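Local coordinates for protein apical membrane antigen AMA1 (Toxoplasma gondii ME49, PDB 4YIV) that serves as an essential microneme protein in host cell invasion, forming part of the ringlike moving junction between parasite and host membranes, at residues A[43-48]-A[154-159]; A[252-257]-A[316-321]. All blocks are in the same frame, centred on the assembly; numbering follows the deposited sequence.

Contact 1 of 2, residues A[43-48]-A[154-159]; sequences QDKEVD and KYRYPF. With CO (cobalt (II) ion), chain G.
The first strand of a two-stranded antiparallel hairpin, 43-47 paired with 50-54, meets an irregular segment through Lys45 and Val47, which close on Tyr155. It illustrates how one lysine can be both spacer and charge. Lys45 CB lies 3.8 Å from Tyr155 CD2, approaching the ring obliquely. Val47, two residues on and pointing to the same side of the strand, sets CG2 3.7 Å from Tyr155 CB, so the base of the tyrosine is packed by both side chains. Beyond CB the lysine chain bends at chi2 (-72°) and again at chi4 (50°), and these bends lay its methylenes alongside the carbonyl of Lys154, with CD 4.1 Å from Lys154 CB. Lys45 NZ comes within 3.5 Å of Lys154 O. Its strong partner is Glu54, a salt bridge to a carboxylate that also accepts from Arg156 N and Gln43 NE2, a gathering that probably offsets the 4.5 Å approach of Lys45 NZ to Arg156 NH1. Backbone polarity is settled by a water that donates to Glu46 O (2.6 Å) and accepts from Lys154 N (2.9 Å), bridging the two segments. On the other side of the strand, Asp44 OD1 binds a cobalt ion at 2.3 Å, a site completed by His292 and a water. Tyr155 bonds through OH to Ser174 OG and the carbonyl of Arg53, its side chain touching Tyr52 and Glu54 of strand 50-54, while 154-159 runs on into strand 159-162, where Phe159 packs on helix 132-141.

Contact 2 of 2, residues A[252-257]-A[316-321]; sequences LTDTVI and SDQVPD. With NAG (2-acetamido-2-deoxy-beta-D-glucopyranose), chain B.
Thr255 OG1 and Ser316 CB face each other at 4.2 Å where strand 311-316 gives way to a loop beside the type I turn 252-255, a worked case of two surface segments whose polar links run through water. Ser316 can be followed outward from its backbone. CB meets the threonine hydroxyl; OG, swung anti to the backbone N (chi1 173°), then does two jobs. It accepts from Gln318 N at 2.9 Å in a nearly straight bond (165°), closing an ST turn, and it lies 2.6 Å from a water that also donates to Asp254 OD1 and to Thr255 OG1. Thr255 OG1 is held in turn by the carbonyl of Tyr249. A second water donates to Asp254 O and accepts from Asp317 N, 3.1 Å away, tying backbone to backbone. Apolar contact is slight: Leu252 CD1 touches Gln318 CG at 4.2 Å, and both side chains rest on Val240 of strand 236-242. At the far end of 316-321, Val319 CG1 packs 3.4 Å from the acetamido methyl C8 of a glycan carried by the protein beside Asn28. Asp254 OD2 comes 3.6 Å from Asp317 OD1, their carboxylate planes 61° apart and the side chains crossing at about a right angle. Two acids this close would be expected to repel, and one may have a raised pKa; the waters probably ease the cost. The chemistry implies a solvent-bridged seam beside directly paired strands, where Val256 bonds to Leu315, with the ST turn fixing the rotation of Ser316 OG.

Overall arrangement
Contact 1 precedes contact 2 along the chain, the first closing before the second opens, and both lie in a fragment that probably represents the ectodomain without its transmembrane part. Their centres lie about 34 Å apart, with nearest atoms about 19 Å apart, and they share no sheet. Segment 154-159 leads into the five-stranded antiparallel sheet containing 159-162; contact 2 sits at the edge of another, where 256-259 is outermost beside 311-316. Both sheets have the strand order 1-5-3-4-2, consistent with two PAN-like domains built on one plan. The unmodelled 283-289, probably part of the engineered linker replacing the DII loop, falls between the segments of contact 2, yet nearby His292 shares a cobalt ion with Asp44 of contact 1.

Contact 1 of 2, residues A[43-48]-A[154-159]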
loop_
_atom_site.group_PDB
_atom_site.type_symbol
_atom_site.label_atom_id
_atom_site.label_comp_id
_atom_site.label_asym_id
_atom_site.label_seq_id
_atom_site.Cartn_x
_atom_site.Cartn_y
_atom_site.Cartn_z
ATOM N N GLN A 43 -7.034 13.866 -2.632
ATOM C CA GLN A 43 -7.680 14.802 -3.570
ATOM C C GLN A 43 -9.133 15.095 -3.220
ATOM O O GLN A 43 -9.716 14.511 -2.298
ATOM C CB GLN A 43 -7.604 14.251 -5.022
ATOM C CG GLN A 43 -6.248 14.551 -5.677
ATOM C CD GLN A 43 -5.871 13.716 -6.909
ATOM O OE1 GLN A 43 -4.727 13.778 -7.348
ATOM N NE2 GLN A 43 -6.803 12.944 -7.457
ATOM N N ASP A 44 -9.738 15.985 -4.002
ATOM C CA ASP A 44 -11.137 16.334 -3.821
ATOM C C ASP A 44 -11.733 16.564 -5.186
ATOM O O ASP A 44 -11.111 17.228 -6.016
ATOM C CB ASP A 44 -11.306 17.594 -2.970
ATOM C CG ASP A 44 -10.585 17.500 -1.638
ATOM O OD1 ASP A 44 -9.375 17.803 -1.613
ATOM O OD2 ASP A 44 -11.246 17.101 -0.654
ATOM N N LYS A 45 -12.926 16.043 -5.421
ATOM C CA LYS A 45 -13.566 16.194 -6.720
ATOM C C LYS A 45 -15.038 16.424 -6.507
ATOM O O LYS A 45 -15.610 15.938 -5.539
ATOM C CB LYS A 45 -13.353 14.967 -7.598
ATOM C CG LYS A 45 -11.893 14.663 -7.907
ATOM C CD LYS A 45 -11.337 15.679 -8.873
ATOM C CE LYS A 45 -9.859 15.532 -9.097
ATOM N NZ LYS A 45 -9.465 14.171 -9.426
ATOM N N GLU A 46 -15.639 17.179 -7.415
ATOM C CA GLU A 46 -17.045 17.551 -7.340
ATOM C C GLU A 46 -18.010 16.592 -8.030
ATOM O O GLU A 46 -17.824 16.225 -9.193
ATOM C CB GLU A 46 -17.179 18.956 -7.944
ATOM C CG GLU A 46 -18.517 19.587 -7.685
ATOM C CD GLU A 46 -18.645 20.919 -8.385
ATOM O OE1 GLU A 46 -17.677 21.722 -8.316
ATOM O OE2 GLU A 46 -19.695 21.138 -9.028
ATOM N N VAL A 47 -19.021 16.163 -7.285
ATOM C CA VAL A 47 -20.166 15.437 -7.812
ATOM C C VAL A 47 -21.451 16.072 -7.296
ATOM O O VAL A 47 -21.598 16.224 -6.083
ATOM C CB VAL A 47 -20.141 13.968 -7.379
ATOM C CG1 VAL A 47 -21.267 13.173 -8.033
ATOM C CG2 VAL A 47 -18.768 13.354 -7.692
ATOM N N ASP A 48 -22.400 16.398 -8.178
ATOM C CA ASP A 48 -23.682 16.988 -7.719
ATOM C C ASP A 48 -23.444 18.240 -6.881
ATOM O O ASP A 48 -24.133 18.478 -5.879
ATOM C CB ASP A 48 -24.479 16.009 -6.873
ATOM C CG ASP A 48 -24.782 14.703 -7.591
ATOM O OD1 ASP A 48 -25.229 14.748 -8.753
ATOM O OD2 ASP A 48 -24.623 13.631 -6.966
ATOM N N LYS A 154 -15.302 14.123 -12.679
ATOM C CA LYS A 154 -13.885 13.816 -12.552
ATOM C C LYS A 154 -13.541 13.012 -11.278
ATOM O O LYS A 154 -12.360 12.846 -10.958
ATOM C CB LYS A 154 -13.078 15.098 -12.575
ATOM C CG LYS A 154 -13.231 15.885 -13.903
ATOM C CD LYS A 154 -12.012 16.748 -14.200
ATOM C CE LYS A 154 -12.243 17.658 -15.405
ATOM N NZ LYS A 154 -11.028 18.481 -15.701
ATOM N N TYR A 155 -14.564 12.506 -10.581
ATOM C CA TYR A 155 -14.345 11.700 -9.371
ATOM C C TYR A 155 -14.072 10.273 -9.823
ATOM O O TYR A 155 -14.877 9.705 -10.565
ATOM C CB TYR A 155 -15.561 11.711 -8.435
ATOM C CG TYR A 155 -15.219 11.118 -7.074
ATOM C CD1 TYR A 155 -15.127 9.736 -6.893
ATOM C CD2 TYR A 155 -14.910 11.937 -6.002
ATOM C CE1 TYR A 155 -14.782 9.195 -5.666
ATOM C CE2 TYR A 155 -14.561 11.410 -4.775
ATOM C CZ TYR A 155 -14.481 10.024 -4.623
ATOM O OH TYR A 155 -14.115 9.443 -3.433
ATOM N N ARG A 156 -12.966 9.695 -9.378
ATOM C CA ARG A 156 -12.656 8.311 -9.701
ATOM C C ARG A 156 -12.605 7.442 -8.432
ATOM O O ARG A 156 -11.945 7.790 -7.441
ATOM C CB ARG A 156 -11.322 8.237 -10.454
ATOM C CG ARG A 156 -11.337 8.938 -11.761
ATOM C CD ARG A 156 -9.948 8.935 -12.342
ATOM N NE ARG A 156 -9.923 9.432 -13.710
ATOM C CZ ARG A 156 -9.850 10.715 -14.062
ATOM N NH1 ARG A 156 -9.796 11.687 -13.141
ATOM N NH2 ARG A 156 -9.827 11.021 -15.351
ATOM N N TYR A 157 -13.326 6.325 -8.461
ATOM C CA TYR A 157 -13.374 5.413 -7.328
ATOM C C TYR A 157 -12.083 4.630 -7.181
ATOM O O TYR A 157 -11.429 4.315 -8.198
ATOM C CB TYR A 157 -14.516 4.414 -7.492
ATOM C CG TYR A 157 -15.855 5.035 -7.693
ATOM C CD1 TYR A 157 -16.537 5.663 -6.642
ATOM C CD2 TYR A 157 -16.457 4.975 -8.932
ATOM C CE1 TYR A 157 -17.788 6.227 -6.859
ATOM C CE2 TYR A 157 -17.688 5.515 -9.153
ATOM C CZ TYR A 157 -18.361 6.139 -8.122
ATOM O OH TYR A 157 -19.611 6.678 -8.386
ATOM N N PRO A 158 -11.729 4.275 -5.930
ATOM C CA PRO A 158 -10.601 3.371 -5.713
ATOM C C PRO A 158 -10.959 1.933 -6.117
ATOM O O PRO A 158 -12.129 1.617 -6.411
ATOM C CB PRO A 158 -10.318 3.526 -4.218
ATOM C CG PRO A 158 -11.684 3.792 -3.624
ATOM C CD PRO A 158 -12.379 4.660 -4.655
ATOM N N PHE A 159 -9.951 1.080 -6.204
ATOM C CA PHE A 159 -10.170 -0.284 -6.644
ATOM C C PHE A 159 -9.559 -1.267 -5.664
ATOM O O PHE A 159 -8.669 -0.919 -4.895
ATOM C CB PHE A 159 -9.557 -0.549 -8.061
ATOM C CG PHE A 159 -8.062 -0.550 -8.079
ATOM C CD1 PHE A 159 -7.367 0.624 -8.261
ATOM C CD2 PHE A 159 -7.339 -1.727 -7.884
ATOM C CE1 PHE A 159 -5.982 0.653 -8.259
ATOM C CE2 PHE A 159 -5.940 -1.709 -7.882
ATOM C CZ PHE A 159 -5.259 -0.494 -8.077
HETATM CO CO CO G . -8.835 17.511 0.596
HETATM O O HOH W 1 -8.860 15.180 0.220
HETATM O O HOH W 2 -15.996 16.339 -11.007
#

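Contact 2 of 2, residues A[252-257]-A[316-321]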
loop_
_atom_site.group_PDB
_atom_site.type_symbol
_atom_site.label_atom_id
_atom_site.label_comp_id
_atom_site.label_asym_id
_atom_site.label_seq_id
_atom_site.Cartn_x
_atom_site.Cartn_y
_atom_site.Cartn_z
ATOM N N LEU A 252 19.103 5.673 14.858
ATOM C CA LEU A 252 18.515 7.002 14.817
ATOM C C LEU A 252 17.673 7.201 16.068
ATOM O O LEU A 252 17.072 6.257 16.589
ATOM C CB LEU A 252 17.676 7.203 13.543
ATOM C CG LEU A 252 18.361 6.888 12.208
ATOM C CD1 LEU A 252 17.371 7.120 11.073
ATOM C CD2 LEU A 252 19.641 7.704 11.998
ATOM N N THR A 253 17.618 8.435 16.558
ATOM C CA THR A 253 16.942 8.709 17.830
ATOM C C THR A 253 15.422 8.615 17.748
ATOM O O THR A 253 14.770 8.188 18.702
ATOM C CB THR A 253 17.331 10.113 18.368
ATOM O OG1 THR A 253 18.747 10.156 18.561
ATOM C CG2 THR A 253 16.658 10.398 19.711
ATOM N N ASP A 254 14.842 9.001 16.619
ATOM C CA ASP A 254 13.385 9.004 16.507
ATOM C C ASP A 254 12.834 7.665 15.986
ATOM O O ASP A 254 11.654 7.554 15.662
ATOM C CB ASP A 254 12.925 10.147 15.606
ATOM C CG ASP A 254 13.428 10.008 14.178
ATOM O OD1 ASP A 254 14.517 9.420 13.970
ATOM O OD2 ASP A 254 12.730 10.493 13.258
ATOM N N THR A 255 13.674 6.643 15.911
ATOM C CA THR A 255 13.169 5.317 15.568
ATOM C C THR A 255 12.405 4.656 16.711
ATOM O O THR A 255 12.809 4.680 17.860
ATOM C CB THR A 255 14.334 4.401 15.112
ATOM O OG1 THR A 255 14.908 4.987 13.935
ATOM C CG2 THR A 255 13.818 2.993 14.798
ATOM N N VAL A 256 11.255 4.087 16.382
ATOM C CA VAL A 256 10.507 3.293 17.295
ATOM C C VAL A 256 10.992 1.856 17.136
ATOM O O VAL A 256 10.944 1.300 16.031
ATOM C CB VAL A 256 8.970 3.396 17.018
ATOM C CG1 VAL A 256 8.184 2.483 17.933
ATOM C CG2 VAL A 256 8.491 4.850 17.167
ATOM N N ILE A 257 11.395 1.235 18.238
ATOM C CA ILE A 257 11.769 -0.187 18.236
ATOM C C ILE A 257 10.836 -0.980 19.132
ATOM O O ILE A 257 10.689 -0.649 20.296
ATOM C CB ILE A 257 13.241 -0.388 18.719
ATOM C CG1 ILE A 257 14.213 0.333 17.788
ATOM C CG2 ILE A 257 13.578 -1.889 18.833
ATOM C CD1 ILE A 257 15.640 0.341 18.254
ATOM N N SER A 316 10.450 3.797 11.227
ATOM C CA SER A 316 10.923 5.171 11.003
ATOM C C SER A 316 10.116 5.869 9.913
ATOM O O SER A 316 9.533 5.196 9.056
ATOM C CB SER A 316 12.398 5.139 10.619
ATOM O OG SER A 316 12.847 6.416 10.248
ATOM N N ASP A 317 10.066 7.205 9.944
ATOM C CA ASP A 317 9.486 7.996 8.865
ATOM C C ASP A 317 10.556 8.540 7.927
ATOM O O ASP A 317 10.256 9.311 7.016
ATOM C CB ASP A 317 8.634 9.151 9.414
ATOM C CG ASP A 317 9.439 10.152 10.254
ATOM O OD1 ASP A 317 10.669 9.988 10.375
ATOM O OD2 ASP A 317 8.829 11.120 10.784
ATOM N N GLN A 318 11.801 8.130 8.142
ATOM C CA GLN A 318 12.900 8.535 7.257
ATOM C C GLN A 318 12.970 7.684 5.985
ATOM O O GLN A 318 13.199 6.465 6.043
ATOM C CB GLN A 318 14.233 8.449 8.016
ATOM C CG GLN A 318 14.345 9.421 9.199
ATOM C CD GLN A 318 14.435 10.878 8.749
ATOM O OE1 GLN A 318 13.660 11.724 9.203
ATOM N NE2 GLN A 318 15.386 11.176 7.849
ATOM N N VAL A 319 12.739 8.319 4.844
ATOM C CA VAL A 319 12.859 7.642 3.559
ATOM C C VAL A 319 14.268 7.058 3.458
ATOM O O VAL A 319 15.255 7.773 3.647
ATOM C CB VAL A 319 12.581 8.597 2.397
ATOM C CG1 VAL A 319 12.861 7.921 1.057
ATOM C CG2 VAL A 319 11.140 9.077 2.445
ATOM N N PRO A 320 14.380 5.750 3.191
ATOM C CA PRO A 320 15.745 5.220 3.112
ATOM C C PRO A 320 16.526 5.718 1.878
ATOM O O PRO A 320 15.983 5.920 0.777
ATOM C CB PRO A 320 15.527 3.699 3.058
ATOM C CG PRO A 320 14.169 3.507 2.596
ATOM C CD PRO A 320 13.361 4.696 3.036
ATOM N N ASP A 321 17.822 5.941 2.076
ATOM C CA ASP A 321 18.679 6.306 0.951
ATOM C C ASP A 321 19.935 5.447 0.941
ATOM O O ASP A 321 20.831 5.660 0.131
ATOM C CB ASP A 321 19.010 7.819 0.965
ATOM C CG ASP A 321 19.858 8.251 2.145
ATOM O OD1 ASP A 321 20.396 7.402 2.890
ATOM O OD2 ASP A 321 19.981 9.478 2.318
HETATM C C1 NAG B . 12.072 11.645 -1.354
HETATM C C2 NAG B . 13.393 12.379 -1.146
HETATM C C3 NAG B . 13.165 13.822 -0.717
HETATM C C4 NAG B . 12.210 14.502 -1.684
HETATM C C5 NAG B . 10.925 13.692 -1.803
HETATM C C6 NAG B . 9.959 14.349 -2.782
HETATM C C7 NAG B . 14.935 10.631 -0.473
HETATM C C8 NAG B . 15.601 9.934 0.676
HETATM N N2 NAG B . 14.195 11.689 -0.154
HETATM O O3 NAG B . 14.414 14.522 -0.703
HETATM O O4 NAG B . 11.906 15.819 -1.211
HETATM O O5 NAG B . 11.216 12.366 -2.244
HETATM O O6 NAG B . 10.505 14.290 -4.104
HETATM O O7 NAG B . 15.065 10.252 -1.626
HETATM O O HOH W 3 13.991 7.185 12.478
HETATM O O HOH W 4 10.886 8.242 12.751
#